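Side-chain contacts in thymocyte nuclear protein 1 (Leishmania major, PDB 2AR1), which is of unknown function but carries an EVE domain of the PUA clan and so may recognise modified bases in nucleic acids: residues K64-H69 with S157-I162; E131-R136 with A142-R147. All blocks are in the same frame, centred on the assembly; numbering follows the deposited sequence.

How the contacts relate
Both contacts belong to the single EVE domain and lie on the same side of its centre, with their own centres about 12 Å apart. Contact 1 joins strand 64-69 of the mixed sheet to helix 156-169 near the C-terminus. The chain between them then includes contact 2, where the end of helix 129-132 and the loop after it pack against helix 142-145, so the second contact is nested in the loop closed by the first. The two contacts touch through side chains of strand 64-69 and helix 156-169 that reach the short helices. The two short helices and the C-terminal helix thereby share one apolar layer beside strand 64-69 of the sheet.

Contact 1: K64-H69 with S157-I162; sequences KVLFYH and SEYAYI
The hydroxyl of Y159 and the ammonium group of K64 share one water molecule, the polar link between strand 64-69 and helix 156-169: the water oxygen lies 2.9 Å from Y159 OH and accepts from K64 NZ at 3.1 Å. No direct hydrogen bond joins the two segments, and the remaining direct contacts are van der Waals packing. The lysine chain is bent at its second and third torsions and curls past the phenol end of Y159. K64 CB comes within 3.6 Å of Y159 OH, and CG, CD and CE follow round the same oxygen, with NZ carried beyond it to the water. K64 NZ also has a long, weak ion pair with E82.

In this EVE domain, of the PUA clan, helix 156-169 packs against the mixed sheet at strand 64-69, which is flanked by strands 21-26 and 76-89. The segment axes come no closer than 10.3 Å and are inclined at 56°, and side chains of both segments fill the space between. Y159 has CG anti to its backbone N (chi1 -175°), a torsion that brings the ring end in toward K64 and L66. L66 meets the ring obliquely, its CD2 3.8 Å from Y159 CE1, while Y21 brings its own ring against the tyrosine with the planes about 35° apart.

The two branches of L66 divide the work. CD2 serves the tyrosine, and CD1 turns to I162, whose CD1 is 3.7 Å away; I162 CG2 also approaches L66 CD2. Both aliphatic residues are buried. L80 of strand 76-89 also touches L66.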
ATOM      1  N   LYS A  64       9.509   1.731   2.980  1.00 16.21           N
ATOM      2  CA  LYS A  64       8.703   0.956   3.960  1.00 18.96           C
ATOM      3  C   LYS A  64       7.267   1.153   3.585  1.00 18.52           C
ATOM      4  O   LYS A  64       6.877   2.238   3.149  1.00 18.26           O
ATOM      5  CB  LYS A  64       9.035   1.415   5.385  1.00 22.13           C
ATOM      6  CG  LYS A  64      10.412   1.168   5.885  1.00 30.34           C
ATOM      7  CD  LYS A  64      10.753  -0.296   5.763  1.00 32.60           C
ATOM      8  CE  LYS A  64      11.631  -0.872   6.850  1.00 42.73           C
ATOM      9  NZ  LYS A  64      11.287  -2.332   6.975  1.00 44.01           N
ATOM     10  N   VAL A  65       6.419   0.151   3.842  1.00 15.70           N
ATOM     11  CA  VAL A  65       5.035   0.161   3.441  1.00 16.32           C
ATOM     12  C   VAL A  65       4.121  -0.346   4.567  1.00 17.93           C
ATOM     13  O   VAL A  65       4.344  -1.453   5.078  1.00 18.58           O
ATOM     14  CB  VAL A  65       4.856  -0.757   2.220  1.00 17.36           C
ATOM     15  CG1 VAL A  65       3.406  -1.000   1.964  1.00 17.97           C
ATOM     16  CG2 VAL A  65       5.447  -0.167   1.023  1.00 17.27           C
ATOM     17  N   LEU A  66       3.131   0.449   4.937  1.00 15.72           N
ATOM     18  CA  LEU A  66       1.932   0.039   5.782  1.00 15.00           C
ATOM     19  C   LEU A  66       0.982  -0.656   4.868  1.00 16.66           C
ATOM     20  O   LEU A  66       0.511  -0.089   3.889  1.00 18.09           O
ATOM     21  CB  LEU A  66       1.304   1.225   6.475  1.00 16.25           C
ATOM     22  CG  LEU A  66       2.236   2.038   7.346  1.00 17.49           C
ATOM     23  CD1 LEU A  66       1.659   3.354   7.795  1.00 18.39           C
ATOM     24  CD2 LEU A  66       2.744   1.217   8.499  1.00 19.03           C
ATOM     25  N   PHE A  67       0.657  -1.919   5.231  1.00 15.83           N
ATOM     26  CA  PHE A  67      -0.293  -2.700   4.470  1.00 17.34           C
ATOM     27  C   PHE A  67      -1.684  -2.414   5.107  1.00 17.54           C
ATOM     28  O   PHE A  67      -1.956  -2.837   6.228  1.00 18.51           O
ATOM     29  CB  PHE A  67       0.046  -4.174   4.555  1.00 18.59           C
ATOM     30  CG  PHE A  67      -0.629  -5.005   3.507  1.00 16.64           C
ATOM     31  CD1 PHE A  67      -1.940  -5.304   3.568  1.00 16.63           C
ATOM     32  CD2 PHE A  67       0.132  -5.530   2.454  1.00 21.07           C
ATOM     33  CE1 PHE A  67      -2.567  -6.075   2.559  1.00 18.61           C
ATOM     34  CE2 PHE A  67      -0.454  -6.367   1.459  1.00 19.95           C
ATOM     35  CZ  PHE A  67      -1.807  -6.610   1.494  1.00 20.81           C
ATOM     36  N   TYR A  68      -2.552  -1.771   4.376  1.00 18.73           N
ATOM     37  CA  TYR A  68      -3.823  -1.308   4.907  1.00 16.95           C
ATOM     38  C   TYR A  68      -4.943  -2.059   4.264  1.00 19.77           C
ATOM     39  O   TYR A  68      -5.083  -2.021   3.057  1.00 19.05           O
ATOM     40  CB  TYR A  68      -4.002   0.208   4.659  1.00 17.28           C
ATOM     41  CG  TYR A  68      -5.255   0.828   5.245  1.00 17.80           C
ATOM     42  CD1 TYR A  68      -6.435   0.792   4.549  1.00 22.11           C
ATOM     43  CD2 TYR A  68      -5.245   1.415   6.501  1.00 19.40           C
ATOM     44  CE1 TYR A  68      -7.587   1.392   5.045  1.00 19.84           C
ATOM     45  CE2 TYR A  68      -6.400   1.982   7.029  1.00 18.66           C
ATOM     46  CZ  TYR A  68      -7.580   1.926   6.319  1.00 19.52           C
ATOM     47  OH  TYR A  68      -8.699   2.491   6.881  1.00 20.05           O
ATOM     48  N   HIS A  69      -5.769  -2.736   5.104  1.00 18.42           N
ATOM     49  CA  HIS A  69      -6.996  -3.355   4.641  1.00 17.46           C
ATOM     50  C   HIS A  69      -8.150  -2.365   4.559  1.00 21.21           C
ATOM     51  O   HIS A  69      -8.528  -1.741   5.571  1.00 18.32           O
ATOM     52  CB  HIS A  69      -7.411  -4.488   5.602  1.00 18.71           C
ATOM     53  CG  HIS A  69      -6.538  -5.682   5.521  1.00 17.37           C
ATOM     54  ND1 HIS A  69      -6.703  -6.759   6.381  1.00 19.67           N
ATOM     55  CD2 HIS A  69      -5.519  -6.014   4.697  1.00 21.78           C
ATOM     56  CE1 HIS A  69      -5.835  -7.695   6.062  1.00 22.89           C
ATOM     57  NE2 HIS A  69      -5.119  -7.291   5.038  1.00 21.72           N
ATOM     58  N   SER A 157       7.308  10.342  10.987  1.00 16.68           N
ATOM     59  CA  SER A 157       6.715  10.330  12.333  1.00 18.39           C
ATOM     60  C   SER A 157       5.416   9.542  12.374  1.00 18.42           C
ATOM     61  O   SER A 157       5.080   8.939  13.408  1.00 17.70           O
ATOM     62  CB  SER A 157       6.424  11.724  12.930  1.00 22.72           C
ATOM     63  OG  SER A 157       5.788  12.535  11.970  1.00 23.40           O
ATOM     64  N   GLU A 158       4.627   9.649  11.293  1.00 15.84           N
ATOM     65  CA  GLU A 158       3.399   8.904  11.155  1.00 16.60           C
ATOM     66  C   GLU A 158       3.733   7.373  11.182  1.00 15.55           C
ATOM     67  O   GLU A 158       3.062   6.620  11.925  1.00 15.91           O
ATOM     68  CB  GLU A 158       2.663   9.302   9.887  1.00 14.52           C
ATOM     69  CG  GLU A 158       1.847  10.553  10.017  1.00 18.10           C
ATOM     70  CD  GLU A 158       1.499  11.186   8.672  1.00 15.35           C
ATOM     71  OE1 GLU A 158       1.774  10.572   7.590  1.00 15.70           O
ATOM     72  OE2 GLU A 158       1.040  12.316   8.736  1.00 19.25           O
ATOM     73  N   TYR A 159       4.642   6.949  10.374  1.00 16.85           N
ATOM     74  CA  TYR A 159       5.170   5.564  10.319  1.00 15.64           C
ATOM     75  C   TYR A 159       5.563   5.162  11.715  1.00 18.18           C
ATOM     76  O   TYR A 159       5.094   4.139  12.213  1.00 16.01           O
ATOM     77  CB  TYR A 159       6.294   5.449   9.355  1.00 17.18           C
ATOM     78  CG  TYR A 159       6.751   4.055   9.202  1.00 16.70           C
ATOM     79  CD1 TYR A 159       6.009   3.149   8.418  1.00 17.56           C
ATOM     80  CD2 TYR A 159       7.914   3.657   9.766  1.00 19.11           C
ATOM     81  CE1 TYR A 159       6.472   1.852   8.190  1.00 15.24           C
ATOM     82  CE2 TYR A 159       8.409   2.343   9.570  1.00 17.08           C
ATOM     83  CZ  TYR A 159       7.694   1.459   8.767  1.00 15.49           C
ATOM     84  OH  TYR A 159       8.302   0.198   8.680  1.00 15.76           O
ATOM     85  N   ALA A 160       6.399   5.953  12.368  1.00 18.51           N
ATOM     86  CA  ALA A 160       6.954   5.646  13.721  1.00 19.95           C
ATOM     87  C   ALA A 160       5.781   5.430  14.708  1.00 19.33           C
ATOM     88  O   ALA A 160       5.786   4.481  15.494  1.00 17.33           O
ATOM     89  CB  ALA A 160       7.724   6.822  14.178  1.00 22.21           C
ATOM     90  N   TYR A 161       4.826   6.360  14.694  1.00 16.46           N
ATOM     91  CA  TYR A 161       3.703   6.335  15.661  1.00 16.51           C
ATOM     92  C   TYR A 161       2.835   5.076  15.496  1.00 15.24           C
ATOM     93  O   TYR A 161       2.447   4.357  16.484  1.00 16.28           O
ATOM     94  CB  TYR A 161       2.963   7.658  15.570  1.00 16.84           C
ATOM     95  CG  TYR A 161       2.210   7.831  16.879  1.00 16.00           C
ATOM     96  CD1 TYR A 161       0.947   7.232  17.107  1.00 19.15           C
ATOM     97  CD2 TYR A 161       2.824   8.498  17.968  1.00 13.80           C
ATOM     98  CE1 TYR A 161       0.301   7.385  18.285  1.00 14.37           C
ATOM     99  CE2 TYR A 161       2.189   8.669  19.172  1.00 16.87           C
ATOM    100  CZ  TYR A 161       0.917   8.089  19.380  1.00 12.21           C
ATOM    101  OH  TYR A 161       0.184   8.113  20.590  1.00 15.92           O
ATOM    102  N   ILE A 162       2.617   4.713  14.235  1.00 17.21           N
ATOM    103  CA  ILE A 162       1.808   3.538  13.872  1.00 17.76           C
ATOM    104  C   ILE A 162       2.467   2.246  14.328  1.00 16.90           C
ATOM    105  O   ILE A 162       1.777   1.426  14.907  1.00 16.36           O
ATOM    106  CB  ILE A 162       1.380   3.567  12.385  1.00 19.52           C
ATOM    107  CG1 ILE A 162       0.458   4.736  12.184  1.00 15.51           C
ATOM    108  CG2 ILE A 162       0.874   2.249  11.869  1.00 18.71           C
ATOM    109  CD1 ILE A 162       0.042   5.085  10.691  1.00 18.41           C
TER
HETATM  110  O   HOH W   1       8.267  -1.891   6.598  1.00 33.78           O

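Contact 2: E131-R136 with A142-R147; sequences ELKSRR and ALFTQR. Unlike the reference sequence in segment 142-147: R147 (reference Ser).
Two short helical elements follow strand 113-128 in the EVE domain, and here the end of helix 129-132 with the loop after it packs against the weakly bonded helix 142-145. F144 contributes the largest share of the buried surface. K133 meets the ring obliquely, its aliphatic chain extended beyond CG and sliding past the phenyl group in the opposite direction. K133 CG approaches F144 CE1 to 3.3 Å, a tight carbon-carbon contact, and farther along the chain K133 CE lies 3.5 Å from F144 CD1. The methylene groups of the lysine thus do the packing, with the ammonium nitrogen carried past the ring.

L132 meets the far end of the same ring. Its CB lies at the edge, in the ring plane, 4.0 Å from F144 CZ, while its carbonyl oxygen comes obliquely to the same carbon at 3.6 Å. F144 has CG beside its backbone N (chi1 -57°), which directs the ring toward the end of helix 129-132; L143 CB lies over one face, offset toward the rim. Deeper in, the side chains of L132 and L143 cross at about a right angle, with L132 CD1 4.0 Å from L143 CD2.

No hydrogen bond crosses between the segments. Within 131-136, R135 forms a salt bridge with E131, NH1 and NH2 gripping the single oxygen OE1 end-on, with NH1 the nearer at 3.0 Å from E131 OE1. R135 NH1 also reaches S134 O at 2.9 Å, meeting it from above the carbonyl plane.

L129 of helix 129-132 touches both L143 and F144. On the sheet side Y68 of strand 64-69 packs against L132 and L143, Q152 of strand 151-154 adjoins L143, and helix 156-169 covers L132 through I162 and R135 through Y161 and M165.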
ATOM      1  N   GLU A 131      -8.740   3.757  15.716  1.00 19.41           N
ATOM      2  CA  GLU A 131      -7.598   4.156  16.511  1.00 17.17           C
ATOM      3  C   GLU A 131      -6.696   5.102  15.757  1.00 17.63           C
ATOM      4  O   GLU A 131      -6.077   5.954  16.399  1.00 20.47           O
ATOM      5  CB  GLU A 131      -6.782   2.987  17.042  1.00 20.46           C
ATOM      6  CG  GLU A 131      -7.474   2.169  18.104  1.00 28.10           C
ATOM      7  CD  GLU A 131      -8.134   3.025  19.219  1.00 34.64           C
ATOM      8  OE1 GLU A 131      -7.493   3.953  19.784  1.00 39.48           O
ATOM      9  OE2 GLU A 131      -9.307   2.768  19.561  1.00 43.61           O
ATOM     10  N   LEU A 132      -6.591   4.927  14.434  1.00 16.21           N
ATOM     11  CA  LEU A 132      -5.657   5.770  13.672  1.00 17.72           C
ATOM     12  C   LEU A 132      -6.172   7.219  13.752  1.00 19.75           C
ATOM     13  O   LEU A 132      -5.361   8.167  13.753  1.00 19.74           O
ATOM     14  CB  LEU A 132      -5.522   5.353  12.220  1.00 18.83           C
ATOM     15  CG  LEU A 132      -4.847   3.979  12.009  1.00 19.75           C
ATOM     16  CD1 LEU A 132      -5.062   3.488  10.588  1.00 18.29           C
ATOM     17  CD2 LEU A 132      -3.356   3.913  12.406  1.00 19.80           C
ATOM     18  N   LYS A 133      -7.476   7.339  13.746  1.00 18.92           N
ATOM     19  CA  LYS A 133      -8.139   8.677  13.810  1.00 18.93           C
ATOM     20  C   LYS A 133      -8.220   9.303  15.235  1.00 19.92           C
ATOM     21  O   LYS A 133      -8.816  10.368  15.441  1.00 17.46           O
ATOM     22  CB  LYS A 133      -9.571   8.621  13.205  1.00 20.72           C
ATOM     23  CG  LYS A 133      -9.561   8.492  11.691  1.00 25.00           C
ATOM     24  CD  LYS A 133     -10.893   8.859  11.081  1.00 24.52           C
ATOM     25  CE  LYS A 133     -10.983   8.613   9.593  1.00 23.64           C
ATOM     26  NZ  LYS A 133     -12.265   8.898   8.940  1.00 27.04           N
ATOM     27  N   SER A 134      -7.659   8.595  16.211  1.00 18.18           N
ATOM     28  CA  SER A 134      -7.707   8.977  17.614  1.00 14.98           C
ATOM     29  C   SER A 134      -6.274   9.211  18.150  1.00 14.13           C
ATOM     30  O   SER A 134      -5.990   9.021  19.335  1.00 16.05           O
ATOM     31  CB  SER A 134      -8.407   7.839  18.415  1.00 18.24           C
ATOM     32  OG  SER A 134      -9.710   7.639  17.955  1.00 19.42           O
ATOM     33  N   ARG A 135      -5.365   9.676  17.291  1.00 14.64           N
ATOM     34  CA  ARG A 135      -4.023  10.031  17.753  1.00 15.48           C
ATOM     35  C   ARG A 135      -3.673  11.370  17.139  1.00 16.16           C
ATOM     36  O   ARG A 135      -3.768  11.566  15.937  1.00 15.63           O
ATOM     37  CB  ARG A 135      -2.972   9.006  17.373  1.00 17.17           C
ATOM     38  CG  ARG A 135      -3.272   7.601  17.949  1.00 17.77           C
ATOM     39  CD  ARG A 135      -3.097   7.643  19.446  1.00 19.19           C
ATOM     40  NE  ARG A 135      -3.225   6.284  19.972  1.00 19.24           N
ATOM     41  CZ  ARG A 135      -4.379   5.647  20.133  1.00 18.84           C
ATOM     42  NH1 ARG A 135      -5.546   6.203  19.877  1.00 21.75           N
ATOM     43  NH2 ARG A 135      -4.339   4.363  20.557  1.00 17.51           N
ATOM     44  N   ARG A 136      -3.211  12.279  17.949  1.00 15.12           N
ATOM     45  CA  ARG A 136      -2.847  13.633  17.435  1.00 15.16           C
ATOM     46  C   ARG A 136      -1.738  13.539  16.373  1.00 16.83           C
ATOM     47  O   ARG A 136      -1.739  14.316  15.377  1.00 15.75           O
ATOM     48  CB  ARG A 136      -2.280  14.457  18.575  1.00 14.47           C
ATOM     49  CG  ARG A 136      -1.803  15.880  18.179  1.00 17.87           C
ATOM     50  CD  ARG A 136      -2.878  16.544  17.436  1.00 16.75           C
ATOM     51  NE  ARG A 136      -2.595  17.956  17.236  1.00 26.33           N
ATOM     52  CZ  ARG A 136      -3.532  18.861  16.947  1.00 28.89           C
ATOM     53  NH1 ARG A 136      -4.817  18.504  16.826  1.00 36.51           N
ATOM     54  NH2 ARG A 136      -3.179  20.117  16.774  1.00 25.52           N
ATOM     55  N   ALA A 142      -2.658  11.522   4.945  1.00 19.57           N
ATOM     56  CA  ALA A 142      -3.370  11.495   3.688  1.00 16.50           C
ATOM     57  C   ALA A 142      -4.510  10.552   3.710  1.00 17.03           C
ATOM     58  O   ALA A 142      -5.476  10.738   2.988  1.00 17.31           O
ATOM     59  CB  ALA A 142      -2.381  11.022   2.605  1.00 18.37           C
ATOM     60  N   LEU A 143      -4.347   9.489   4.486  1.00 20.92           N
ATOM     61  CA  LEU A 143      -5.408   8.523   4.680  1.00 21.41           C
ATOM     62  C   LEU A 143      -6.751   9.163   4.958  1.00 21.48           C
ATOM     63  O   LEU A 143      -7.772   8.753   4.444  1.00 21.29           O
ATOM     64  CB  LEU A 143      -5.014   7.580   5.832  1.00 21.05           C
ATOM     65  CG  LEU A 143      -5.918   6.385   6.052  1.00 22.12           C
ATOM     66  CD1 LEU A 143      -5.967   5.507   4.829  1.00 21.52           C
ATOM     67  CD2 LEU A 143      -5.407   5.668   7.254  1.00 21.85           C
ATOM     68  N   PHE A 144      -6.741  10.242   5.708  1.00 22.27           N
ATOM     69  CA  PHE A 144      -7.966  10.855   6.166  1.00 23.55           C
ATOM     70  C   PHE A 144      -8.516  11.836   5.125  1.00 27.23           C
ATOM     71  O   PHE A 144      -9.724  11.933   4.977  1.00 29.12           O
ATOM     72  CB  PHE A 144      -7.712  11.506   7.518  1.00 22.70           C
ATOM     73  CG  PHE A 144      -7.191  10.541   8.539  1.00 18.06           C
ATOM     74  CD1 PHE A 144      -7.669   9.240   8.590  1.00 15.57           C
ATOM     75  CD2 PHE A 144      -6.169  10.899   9.412  1.00 18.43           C
ATOM     76  CE1 PHE A 144      -7.157   8.371   9.496  1.00 19.28           C
ATOM     77  CE2 PHE A 144      -5.684  10.043  10.309  1.00 20.19           C
ATOM     78  CZ  PHE A 144      -6.149   8.767  10.330  1.00 21.75           C
ATOM     79  N   THR A 145      -7.608  12.515   4.411  1.00 28.96           N
ATOM     80  CA  THR A 145      -7.911  13.531   3.364  1.00 31.79           C
ATOM     81  C   THR A 145      -8.474  12.902   2.076  1.00 32.21           C
ATOM     82  O   THR A 145      -9.542  13.258   1.595  1.00 32.53           O
ATOM     83  CB  THR A 145      -6.565  14.211   2.908  1.00 30.76           C
ATOM     84  OG1 THR A 145      -5.782  14.633   4.030  1.00 35.70           O
ATOM     85  CG2 THR A 145      -6.786  15.398   1.991  1.00 35.53           C
ATOM     86  N   GLN A 146      -7.712  11.974   1.524  1.00 31.80           N
ATOM     87  CA  GLN A 146      -7.741  11.604   0.113  1.00 33.25           C
ATOM     88  C   GLN A 146      -8.251  10.181  -0.089  1.00 32.92           C
ATOM     89  O   GLN A 146      -7.506   9.231   0.043  1.00 29.56           O
ATOM     90  CB  GLN A 146      -6.313  11.663  -0.462  1.00 34.55           C
ATOM     91  CG  GLN A 146      -5.452  12.806   0.042  1.00 37.56           C
ATOM     92  CD  GLN A 146      -4.803  13.560  -1.082  1.00 43.33           C
ATOM     93  OE1 GLN A 146      -5.495  14.062  -1.968  1.00 47.41           O
ATOM     94  NE2 GLN A 146      -3.471  13.662  -1.056  1.00 45.81           N
ATOM     95  N   ARG A 147      -9.513  10.040  -0.487  1.00 33.17           N
ATOM     96  CA  ARG A 147     -10.134   8.718  -0.451  1.00 33.05           C
ATOM     97  C   ARG A 147      -9.788   7.795  -1.620  1.00 31.84           C
ATOM     98  O   ARG A 147      -9.536   6.607  -1.397  1.00 34.70           O
ATOM     99  CB  ARG A 147     -11.633   8.856  -0.180  1.00 35.16           C
ATOM    100  CG  ARG A 147     -11.836   9.497   1.206  1.00 38.74           C
ATOM    101  CD  ARG A 147     -12.241  10.966   1.199  1.00 44.31           C
ATOM    102  NE  ARG A 147     -12.921  11.229   2.477  1.00 47.91           N
ATOM    103  CZ  ARG A 147     -14.236  11.395   2.646  1.00 51.78           C
ATOM    104  NH1 ARG A 147     -15.084  11.412   1.617  1.00 53.21           N
ATOM    105  NH2 ARG A 147     -14.714  11.585   3.870  1.00 52.42           N
TER